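Local atomic coordinates of Non-reducing end beta-L-arabinofuranosidase (Bacteroides thetaiotaomicron, PDB entry 5MQO), a protein that probably hydrolyses glycosidic bonds of plant pectin, acting as a GH127-family glycoside hydrolase, likely an aceric acidase. Residues S276-R284 against S359-Y367; M103-Y114 against L122-V133. All blocks are in the same frame, centred on the assembly; numbering follows the deposited sequence.

Contact 1: S276-R284 against S359-Y367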
loop_
_atom_site.group_PDB
_atom_site.type_symbol
_atom_site.label_atom_id
_atom_site.label_comp_id
_atom_site.label_asym_id
_atom_site.label_seq_id
_atom_site.Cartn_x
_atom_site.Cartn_y
_atom_site.Cartn_z
ATOM N N SER A 276 5.092 29.457 -12.277
ATOM C CA SER A 276 5.283 29.100 -10.865
ATOM C C SER A 276 4.407 27.906 -10.382
ATOM O O SER A 276 3.507 28.005 -9.517
ATOM C CB SER A 276 5.153 30.351 -9.982
ATOM O OG SER A 276 4.163 31.230 -10.492
ATOM N N GLY A 277 4.687 26.761 -10.985
ATOM C CA GLY A 277 4.378 25.503 -10.344
ATOM C C GLY A 277 5.356 25.282 -9.188
ATOM O O GLY A 277 6.259 26.084 -8.949
ATOM N N THR A 278 5.173 24.191 -8.459
ATOM C CA THR A 278 5.913 23.985 -7.254
ATOM C C THR A 278 6.399 22.558 -7.180
ATOM O O THR A 278 5.762 21.655 -7.699
ATOM C CB THR A 278 5.052 24.349 -6.021
ATOM O OG1 THR A 278 3.759 23.766 -6.121
ATOM C CG2 THR A 278 4.865 25.855 -5.914
ATOM N N ASP A 279 7.558 22.359 -6.557
ATOM C CA ASP A 279 8.026 21.015 -6.223
ATOM C C ASP A 279 6.933 20.284 -5.423
ATOM O O ASP A 279 6.636 19.134 -5.646
ATOM C CB ASP A 279 9.332 21.088 -5.407
ATOM C CG ASP A 279 10.513 21.648 -6.203
ATOM O OD1 ASP A 279 10.394 21.752 -7.461
ATOM O OD2 ASP A 279 11.558 21.978 -5.543
ATOM N N ASP A 280 6.317 21.005 -4.511
ATOM C CA ASP A 280 5.300 20.481 -3.628
ATOM C C ASP A 280 4.132 19.879 -4.382
ATOM O O ASP A 280 3.629 18.846 -3.969
ATOM C CB ASP A 280 4.828 21.584 -2.679
ATOM C CG ASP A 280 4.144 21.049 -1.468
ATOM O OD1 ASP A 280 4.590 20.027 -0.862
ATOM O OD2 ASP A 280 3.164 21.692 -1.079
ATOM N N ASN A 281 3.735 20.486 -5.506
ATOM C CA ASN A 281 2.766 19.857 -6.432
ATOM C C ASN A 281 3.408 19.164 -7.661
ATOM O O ASN A 281 2.727 18.955 -8.684
ATOM C CB ASN A 281 1.682 20.854 -6.860
ATOM C CG ASN A 281 0.537 20.181 -7.624
ATOM O OD1 ASN A 281 0.038 19.101 -7.243
ATOM N ND2 ASN A 281 0.134 20.808 -8.743
ATOM N N GLN A 282 4.679 18.753 -7.541
ATOM C CA GLN A 282 5.443 18.107 -8.621
ATOM C C GLN A 282 5.200 18.771 -10.002
ATOM O O GLN A 282 5.040 18.065 -11.012
ATOM C CB GLN A 282 5.108 16.610 -8.712
ATOM C CG GLN A 282 5.239 15.797 -7.441
ATOM C CD GLN A 282 4.236 16.144 -6.347
ATOM O OE1 GLN A 282 3.045 16.330 -6.608
ATOM N NE2 GLN A 282 4.724 16.251 -5.108
ATOM N N ASP A 283 5.129 20.108 -10.048
ATOM C CA ASP A 283 4.819 20.798 -11.303
ATOM C C ASP A 283 5.616 22.093 -11.520
ATOM O O ASP A 283 5.140 22.979 -12.241
ATOM C CB ASP A 283 3.268 20.980 -11.498
ATOM C CG ASP A 283 2.629 22.110 -10.637
ATOM O OD1 ASP A 283 3.290 22.689 -9.739
ATOM O OD2 ASP A 283 1.418 22.415 -10.862
ATOM N N ARG A 284 6.811 22.196 -10.915
ATOM C CA ARG A 284 7.731 23.319 -11.165
ATOM C C ARG A 284 8.278 23.186 -12.584
ATOM O O ARG A 284 8.358 24.170 -13.325
ATOM C CB ARG A 284 8.905 23.370 -10.164
ATOM C CG ARG A 284 9.712 24.672 -10.217
ATOM C CD ARG A 284 11.194 24.521 -9.878
ATOM N NE ARG A 284 11.462 24.351 -8.439
ATOM C CZ ARG A 284 11.811 25.317 -7.575
ATOM N NH1 ARG A 284 11.936 26.567 -7.961
ATOM N NH2 ARG A 284 12.038 25.031 -6.287
ATOM N N SER A 359 13.842 30.842 -5.665
ATOM C CA SER A 359 13.708 29.460 -6.153
ATOM C C SER A 359 13.412 28.421 -5.061
ATOM O O SER A 359 12.909 27.338 -5.377
ATOM C CB SER A 359 14.971 29.025 -6.904
ATOM O OG SER A 359 15.090 29.709 -8.132
ATOM N N ILE A 360 13.744 28.730 -3.803
ATOM C CA ILE A 360 13.523 27.818 -2.672
ATOM C C ILE A 360 12.076 27.906 -2.177
ATOM O O ILE A 360 11.640 28.937 -1.684
ATOM C CB ILE A 360 14.502 28.094 -1.521
ATOM C CG1 ILE A 360 15.940 27.952 -2.027
ATOM C CG2 ILE A 360 14.251 27.137 -0.352
ATOM C CD1 ILE A 360 16.977 28.487 -1.074
ATOM N N GLN A 361 11.335 26.810 -2.307
ATOM C CA GLN A 361 9.908 26.808 -2.001
ATOM C C GLN A 361 9.624 26.038 -0.728
ATOM O O GLN A 361 10.404 25.189 -0.344
ATOM C CB GLN A 361 9.158 26.129 -3.124
ATOM C CG GLN A 361 9.206 26.839 -4.470
ATOM C CD GLN A 361 8.624 25.995 -5.590
ATOM O OE1 GLN A 361 8.341 24.791 -5.423
ATOM N NE2 GLN A 361 8.463 26.606 -6.734
ATOM N N LYS A 362 8.495 26.321 -0.085
ATOM C CA LYS A 362 7.957 25.440 0.967
ATOM C C LYS A 362 7.366 24.134 0.395
ATOM O O LYS A 362 6.799 24.123 -0.692
ATOM C CB LYS A 362 6.932 26.168 1.852
ATOM C CG LYS A 362 7.591 27.108 2.862
ATOM C CD LYS A 362 6.682 28.245 3.295
ATOM C CE LYS A 362 5.428 27.721 3.966
ATOM N NZ LYS A 362 4.345 28.729 3.901
ATOM N N VAL A 363 7.544 23.040 1.146
ATOM C CA VAL A 363 6.856 21.758 0.897
ATOM C C VAL A 363 6.108 21.369 2.167
ATOM O O VAL A 363 6.313 21.958 3.222
ATOM C CB VAL A 363 7.836 20.639 0.451
ATOM C CG1 VAL A 363 8.637 21.089 -0.755
ATOM C CG2 VAL A 363 8.799 20.221 1.563
ATOM N N HIS A 364 5.234 20.383 2.079
ATOM C CA HIS A 364 4.546 19.868 3.277
ATOM C C HIS A 364 4.085 18.428 3.050
ATOM O O HIS A 364 3.737 18.072 1.944
ATOM C CB HIS A 364 3.376 20.784 3.701
ATOM C CG HIS A 364 2.164 20.693 2.809
ATOM N ND1 HIS A 364 2.238 20.766 1.432
ATOM C CD2 HIS A 364 0.847 20.546 3.104
ATOM C CE1 HIS A 364 1.027 20.668 0.920
ATOM N NE2 HIS A 364 0.164 20.525 1.911
ATOM N N GLN A 365 4.112 17.614 4.099
ATOM C CA GLN A 365 3.668 16.220 4.042
ATOM C C GLN A 365 4.412 15.588 2.883
ATOM O O GLN A 365 3.832 14.994 1.956
ATOM C CB GLN A 365 2.146 16.155 3.903
ATOM C CG GLN A 365 1.428 17.253 4.691
ATOM C CD GLN A 365 -0.003 16.927 5.062
ATOM O OE1 GLN A 365 -0.665 16.133 4.411
ATOM N NE2 GLN A 365 -0.476 17.536 6.134
ATOM N N SER A 366 5.729 15.742 2.981
ATOM C CA SER A 366 6.607 15.728 1.833
ATOM C C SER A 366 7.877 14.886 1.953
ATOM O O SER A 366 8.428 14.667 3.050
ATOM C CB SER A 366 7.014 17.168 1.505
ATOM O OG SER A 366 7.997 17.218 0.494
ATOM N N TYR A 367 8.353 14.465 0.779
ATOM C CA TYR A 367 9.653 13.854 0.632
ATOM C C TYR A 367 10.685 14.869 1.078
ATOM O O TYR A 367 10.454 16.038 0.955
ATOM C CB TYR A 367 9.884 13.450 -0.836
ATOM C CG TYR A 367 9.191 12.171 -1.264
ATOM C CD1 TYR A 367 9.567 10.944 -0.712
ATOM C CD2 TYR A 367 8.168 12.167 -2.237
ATOM C CE1 TYR A 367 8.949 9.747 -1.088
ATOM C CE2 TYR A 367 7.556 10.972 -2.624
ATOM C CZ TYR A 367 7.955 9.760 -2.039
ATOM O OH TYR A 367 7.386 8.552 -2.379
#
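The backbone O of S359 takes two bonds from R284, end-on, from NH1 and NH2. NH2 is the closer, at 2.6 Å from S359 O, and comes nearly along the C=O axis. NH1 uses a lone pair of the same oxygen. D279 grips the NE-NH2 edge of the guanidinium side-on in a salt bridge, NE to OD1 and NH2 to OD2. D279 OD2 also accepts from the hydroxyl of S349.

Two residues on, Q361 lays its amide over one face of that guanidinium. The planes are 7° apart, and Q361 NE2 stands 3.6 Å above the guanidinium plane of R284. The chain of Q361 runs extended beyond CG (chi2 171°), which carries the amide across to the loop backbone. There D279 N donates to Q361 OE1 at 2.8 Å, and Q361 NE2 donates to G277 O at 3.2 Å. The amide thus bridges two loop residues, and both of its ends are fixed.

At V363 the backbone passes D280, with V363 CA 3.4 Å from D280 OD1. The same carboxylate oxygen takes the backbone N of H364 at 3.0 Å, from above the carboxylate plane. H364 ND1 adds weak bonds to both oxygens, and H296 packs edge-to-face with the H364 ring.

The short strand 361-364 thus holds the type I turn 279-282 of the catalytic domain by polar contacts. D280 clasps both backbone and ring of H364.

Contact 2: M103-Y114 against L122-V133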
loop_
_atom_site.group_PDB
_atom_site.type_symbol
_atom_site.label_atom_id
_atom_site.label_comp_id
_atom_site.label_asym_id
_atom_site.label_seq_id
_atom_site.Cartn_x
_atom_site.Cartn_y
_atom_site.Cartn_z
ATOM N N MET A 103 -17.696 9.111 0.632
ATOM C CA MET A 103 -18.750 8.121 0.457
ATOM C C MET A 103 -18.599 7.238 -0.759
ATOM O O MET A 103 -19.005 6.088 -0.726
ATOM C CB MET A 103 -20.096 8.813 0.335
ATOM C CG MET A 103 -20.555 9.478 1.618
ATOM S SD MET A 103 -22.349 9.656 1.694
ATOM C CE MET A 103 -22.680 10.483 0.121
ATOM N N TYR A 104 -18.068 7.803 -1.838
ATOM C CA TYR A 104 -17.781 7.041 -3.056
ATOM C C TYR A 104 -16.658 6.054 -2.830
ATOM O O TYR A 104 -16.641 5.025 -3.465
ATOM C CB TYR A 104 -17.381 7.958 -4.225
ATOM C CG TYR A 104 -18.428 8.964 -4.649
ATOM C CD1 TYR A 104 -19.743 8.580 -4.914
ATOM C CD2 TYR A 104 -18.099 10.304 -4.815
ATOM C CE1 TYR A 104 -20.697 9.509 -5.322
ATOM C CE2 TYR A 104 -19.046 11.242 -5.218
ATOM C CZ TYR A 104 -20.342 10.842 -5.476
ATOM O OH TYR A 104 -21.269 11.784 -5.870
ATOM N N LYS A 105 -15.697 6.400 -1.974
ATOM C CA LYS A 105 -14.622 5.467 -1.584
ATOM C C LYS A 105 -15.176 4.373 -0.704
ATOM O O LYS A 105 -14.882 3.228 -0.933
ATOM C CB LYS A 105 -13.427 6.184 -0.915
ATOM C CG LYS A 105 -12.526 6.901 -1.926
ATOM C CD LYS A 105 -11.361 7.644 -1.300
ATOM C CE LYS A 105 -11.781 8.991 -0.719
ATOM N NZ LYS A 105 -10.633 9.800 -0.211
ATOM N N TRP A 106 -15.978 4.746 0.294
ATOM C CA TRP A 106 -16.672 3.801 1.176
ATOM C C TRP A 106 -17.426 2.765 0.346
ATOM O O TRP A 106 -17.234 1.554 0.500
ATOM C CB TRP A 106 -17.644 4.555 2.109
ATOM C CG TRP A 106 -18.529 3.663 2.998
ATOM C CD1 TRP A 106 -18.188 3.104 4.195
ATOM C CD2 TRP A 106 -19.882 3.254 2.751
ATOM N NE1 TRP A 106 -19.225 2.375 4.702
ATOM C CE2 TRP A 106 -20.282 2.444 3.841
ATOM C CE3 TRP A 106 -20.794 3.481 1.709
ATOM C CZ2 TRP A 106 -21.561 1.861 3.932
ATOM C CZ3 TRP A 106 -22.078 2.900 1.796
ATOM C CH2 TRP A 106 -22.440 2.094 2.904
ATOM N N MET A 107 -18.268 3.283 -0.542
ATOM C CA MET A 107 -19.140 2.503 -1.415
ATOM C C MET A 107 -18.325 1.577 -2.333
ATOM O O MET A 107 -18.684 0.426 -2.542
ATOM C CB MET A 107 -20.033 3.487 -2.189
ATOM C CG MET A 107 -20.579 3.048 -3.527
ATOM S SD MET A 107 -22.024 2.024 -3.350
ATOM C CE MET A 107 -21.871 1.206 -4.937
ATOM N N GLU A 108 -17.217 2.080 -2.850
ATOM C CA GLU A 108 -16.298 1.271 -3.646
ATOM C C GLU A 108 -15.800 0.092 -2.815
ATOM O O GLU A 108 -15.714 -1.050 -3.296
ATOM C CB GLU A 108 -15.129 2.133 -4.122
ATOM C CG GLU A 108 -14.135 1.459 -5.048
ATOM C CD GLU A 108 -12.957 2.364 -5.439
ATOM O OE1 GLU A 108 -13.114 3.634 -5.484
ATOM O OE2 GLU A 108 -11.863 1.781 -5.696
ATOM N N GLY A 109 -15.481 0.386 -1.561
ATOM C CA GLY A 109 -15.199 -0.627 -0.566
ATOM C C GLY A 109 -16.333 -1.628 -0.353
ATOM O O GLY A 109 -16.072 -2.826 -0.309
ATOM N N VAL A 110 -17.575 -1.152 -0.221
ATOM C CA VAL A 110 -18.719 -2.053 -0.063
ATOM C C VAL A 110 -18.811 -3.006 -1.276
ATOM O O VAL A 110 -18.962 -4.215 -1.097
ATOM C CB VAL A 110 -20.067 -1.295 0.135
ATOM C CG1 VAL A 110 -21.248 -2.243 0.070
ATOM C CG2 VAL A 110 -20.123 -0.556 1.470
ATOM N N ALA A 111 -18.706 -2.468 -2.492
ATOM C CA ALA A 111 -18.731 -3.275 -3.719
ATOM C C ALA A 111 -17.614 -4.277 -3.807
ATOM O O ALA A 111 -17.764 -5.304 -4.447
ATOM C CB ALA A 111 -18.661 -2.377 -4.944
ATOM N N SER A 112 -16.474 -3.941 -3.224
ATOM C CA SER A 112 -15.279 -4.754 -3.330
ATOM C C SER A 112 -15.390 -5.979 -2.453
ATOM O O SER A 112 -14.969 -7.083 -2.828
ATOM C CB SER A 112 -14.069 -3.904 -2.927
ATOM O OG SER A 112 -13.888 -2.829 -3.841
ATOM N N VAL A 113 -15.919 -5.733 -1.257
ATOM C CA VAL A 113 -16.315 -6.747 -0.283
ATOM C C VAL A 113 -17.415 -7.651 -0.826
ATOM O O VAL A 113 -17.327 -8.867 -0.722
ATOM C CB VAL A 113 -16.804 -6.052 1.007
ATOM C CG1 VAL A 113 -17.587 -6.996 1.919
ATOM C CG2 VAL A 113 -15.617 -5.440 1.746
ATOM N N TYR A 114 -18.461 -7.044 -1.383
ATOM C CA TYR A 114 -19.533 -7.775 -2.052
ATOM C C TYR A 114 -19.021 -8.724 -3.125
ATOM O O TYR A 114 -19.490 -9.847 -3.215
ATOM C CB TYR A 114 -20.558 -6.810 -2.656
ATOM C CG TYR A 114 -21.675 -7.487 -3.402
ATOM C CD1 TYR A 114 -22.819 -7.940 -2.738
ATOM C CD2 TYR A 114 -21.581 -7.697 -4.770
ATOM C CE1 TYR A 114 -23.832 -8.588 -3.431
ATOM C CE2 TYR A 114 -22.584 -8.333 -5.470
ATOM C CZ TYR A 114 -23.710 -8.772 -4.809
ATOM O OH TYR A 114 -24.704 -9.383 -5.541
ATOM N N LEU A 122 -25.811 -6.164 1.209
ATOM C CA LEU A 122 -24.937 -5.134 0.623
ATOM C C LEU A 122 -25.453 -4.680 -0.749
ATOM O O LEU A 122 -25.410 -3.476 -1.042
ATOM C CB LEU A 122 -23.474 -5.605 0.520
ATOM C CG LEU A 122 -22.698 -5.834 1.830
ATOM C CD1 LEU A 122 -21.229 -6.125 1.531
ATOM C CD2 LEU A 122 -22.827 -4.675 2.813
ATOM N N ASP A 123 -25.944 -5.619 -1.568
ATOM C CA ASP A 123 -26.374 -5.291 -2.927
ATOM C C ASP A 123 -27.514 -4.292 -2.899
ATOM O O ASP A 123 -27.564 -3.387 -3.728
ATOM C CB ASP A 123 -26.794 -6.536 -3.707
ATOM C CG ASP A 123 -26.905 -6.293 -5.199
ATOM O OD1 ASP A 123 -26.311 -5.336 -5.729
ATOM O OD2 ASP A 123 -27.592 -7.072 -5.866
ATOM N N LYS A 124 -28.399 -4.445 -1.917
ATOM C CA LYS A 124 -29.526 -3.525 -1.703
ATOM C C LYS A 124 -29.082 -2.163 -1.155
ATOM O O LYS A 124 -29.470 -1.105 -1.685
ATOM C CB LYS A 124 -30.575 -4.185 -0.795
ATOM C CG LYS A 124 -31.260 -5.355 -1.501
ATOM C CD LYS A 124 -31.785 -6.449 -0.577
ATOM C CE LYS A 124 -32.077 -7.724 -1.373
ATOM N NZ LYS A 124 -33.137 -8.590 -0.779
ATOM N N LEU A 125 -28.265 -2.200 -0.106
ATOM C CA LEU A 125 -27.588 -1.009 0.417
ATOM C C LEU A 125 -26.820 -0.223 -0.662
ATOM O O LEU A 125 -26.724 1.003 -0.590
ATOM C CB LEU A 125 -26.643 -1.421 1.538
ATOM C CG LEU A 125 -25.660 -0.404 2.113
ATOM C CD1 LEU A 125 -26.343 0.844 2.654
ATOM C CD2 LEU A 125 -24.851 -1.097 3.205
ATOM N N MET A 126 -26.275 -0.926 -1.653
ATOM C CA MET A 126 -25.648 -0.265 -2.810
ATOM C C MET A 126 -26.672 0.381 -3.755
ATOM O O MET A 126 -26.552 1.562 -4.105
ATOM C CB MET A 126 -24.724 -1.241 -3.562
ATOM C CG MET A 126 -23.437 -1.522 -2.782
ATOM S SD MET A 126 -22.119 -2.350 -3.677
ATOM C CE MET A 126 -22.778 -4.012 -3.827
ATOM N N ASP A 127 -27.679 -0.399 -4.149
ATOM C CA ASP A 127 -28.779 0.094 -4.991
ATOM C C ASP A 127 -29.462 1.332 -4.438
ATOM O O ASP A 127 -29.908 2.176 -5.218
ATOM C CB ASP A 127 -29.839 -0.990 -5.210
ATOM C CG ASP A 127 -29.444 -2.009 -6.271
ATOM O OD1 ASP A 127 -28.447 -1.815 -7.016
ATOM O OD2 ASP A 127 -30.169 -3.011 -6.373
ATOM N N ASN A 128 -29.546 1.442 -3.114
ATOM C CA ASN A 128 -30.034 2.682 -2.487
ATOM C C ASN A 128 -29.047 3.849 -2.569
ATOM O O ASN A 128 -29.445 4.981 -2.818
ATOM C CB ASN A 128 -30.475 2.449 -1.037
ATOM C CG ASN A 128 -31.869 1.860 -0.956
ATOM O OD1 ASN A 128 -32.791 2.346 -1.627
ATOM N ND2 ASN A 128 -32.034 0.803 -0.155
ATOM N N PHE A 129 -27.766 3.585 -2.349
ATOM C CA PHE A 129 -26.756 4.634 -2.480
ATOM C C PHE A 129 -26.749 5.182 -3.905
ATOM O O PHE A 129 -26.777 6.395 -4.116
ATOM C CB PHE A 129 -25.370 4.103 -2.113
ATOM C CG PHE A 129 -24.307 5.154 -2.153
ATOM C CD1 PHE A 129 -24.133 6.017 -1.078
ATOM C CD2 PHE A 129 -23.497 5.305 -3.271
ATOM C CE1 PHE A 129 -23.159 7.005 -1.115
ATOM C CE2 PHE A 129 -22.528 6.292 -3.310
ATOM C CZ PHE A 129 -22.359 7.145 -2.234
ATOM N N ILE A 130 -26.745 4.255 -4.858
ATOM C CA ILE A 130 -26.748 4.557 -6.289
ATOM C C ILE A 130 -28.000 5.355 -6.732
ATOM O O ILE A 130 -27.879 6.336 -7.475
ATOM C CB ILE A 130 -26.616 3.248 -7.099
ATOM C CG1 ILE A 130 -25.242 2.620 -6.853
ATOM C CG2 ILE A 130 -26.823 3.482 -8.585
ATOM C CD1 ILE A 130 -25.189 1.131 -7.132
ATOM N N ALA A 131 -29.189 4.948 -6.284
ATOM C CA ALA A 131 -30.430 5.692 -6.578
ATOM C C ALA A 131 -30.354 7.182 -6.219
ATOM O O ALA A 131 -30.829 8.022 -6.978
ATOM C CB ALA A 131 -31.606 5.054 -5.859
ATOM N N CYS A 132 -29.767 7.493 -5.062
ATOM C CA CYS A 132 -29.566 8.885 -4.623
ATOM C C CYS A 132 -28.570 9.616 -5.496
ATOM O O CYS A 132 -28.754 10.799 -5.799
ATOM C CB CYS A 132 -29.048 8.951 -3.187
ATOM S SG CYS A 132 -30.132 8.228 -1.950
ATOM N N VAL A 133 -27.498 8.920 -5.866
ATOM C CA VAL A 133 -26.481 9.482 -6.755
ATOM C C VAL A 133 -27.097 9.813 -8.121
ATOM O O VAL A 133 -26.937 10.938 -8.607
ATOM C CB VAL A 133 -25.274 8.528 -6.915
ATOM C CG1 VAL A 133 -24.353 8.976 -8.042
ATOM C CG2 VAL A 133 -24.488 8.436 -5.618
#
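M126 turns CG away from its carbonyl carbon (chi1 -73°) and bends at chi3, bringing its CE over one face of the Y114 ring. CE lies 4.1 Å from the ring centroid of Y114, a CH-pi contact. F129 sets CG opposite its backbone N (chi1 -177°), and its ring enters between M103, Y104 and M107. CB of M107 covers one face of F129, while M107 SD reaches F129 CD2 at 3.6 Å from an oblique direction. M103 SD sits at the edge of F129, 5.3 Å from the ring centroid, so two Met-aromatic contacts meet one ring.

The segments belong to a helical hairpin of the GH127 catalytic domain. They run roughly antiparallel, with 150° between their N-to-C directions and axes 10.0 Å apart. M126 is a knob in the hole formed by M107, V110, A111 and Y114. Its SD comes within 3.5 Å of A111 CA.

Near the hairpin's turn, CE1 of Y114 lies 3.6 Å from D123 CB. The carboxylate of D123 pairs with K210. Replacing Y114 with an alanine would probably leave M126 CE without its ring face and open a gap beside D123 CB.

L122 CD1 meets V113 CG1, whose side chain also touches L63 of helix 50-69.

From the N terminus, contact 2 comes first. It closes a tight helical hairpin: seven residues separate its segments, five of them still helical. Contact 1 opens later and closes a much longer loop. Its 74 intervening residues include helices 297-314 and 317-333 and strand 347-349, which pairs with 361-364. The two contacts lie in series, neither nested nor crossed. Both belong to the GH127 catalytic domain. The centres of contact 1 and contact 2 are about 36 Å apart, and the two do not touch. Contact 2 joins neighbouring helices through an apolar interface, whereas contact 1 ties the loop after helix 258-270 to a small two-stranded sheet.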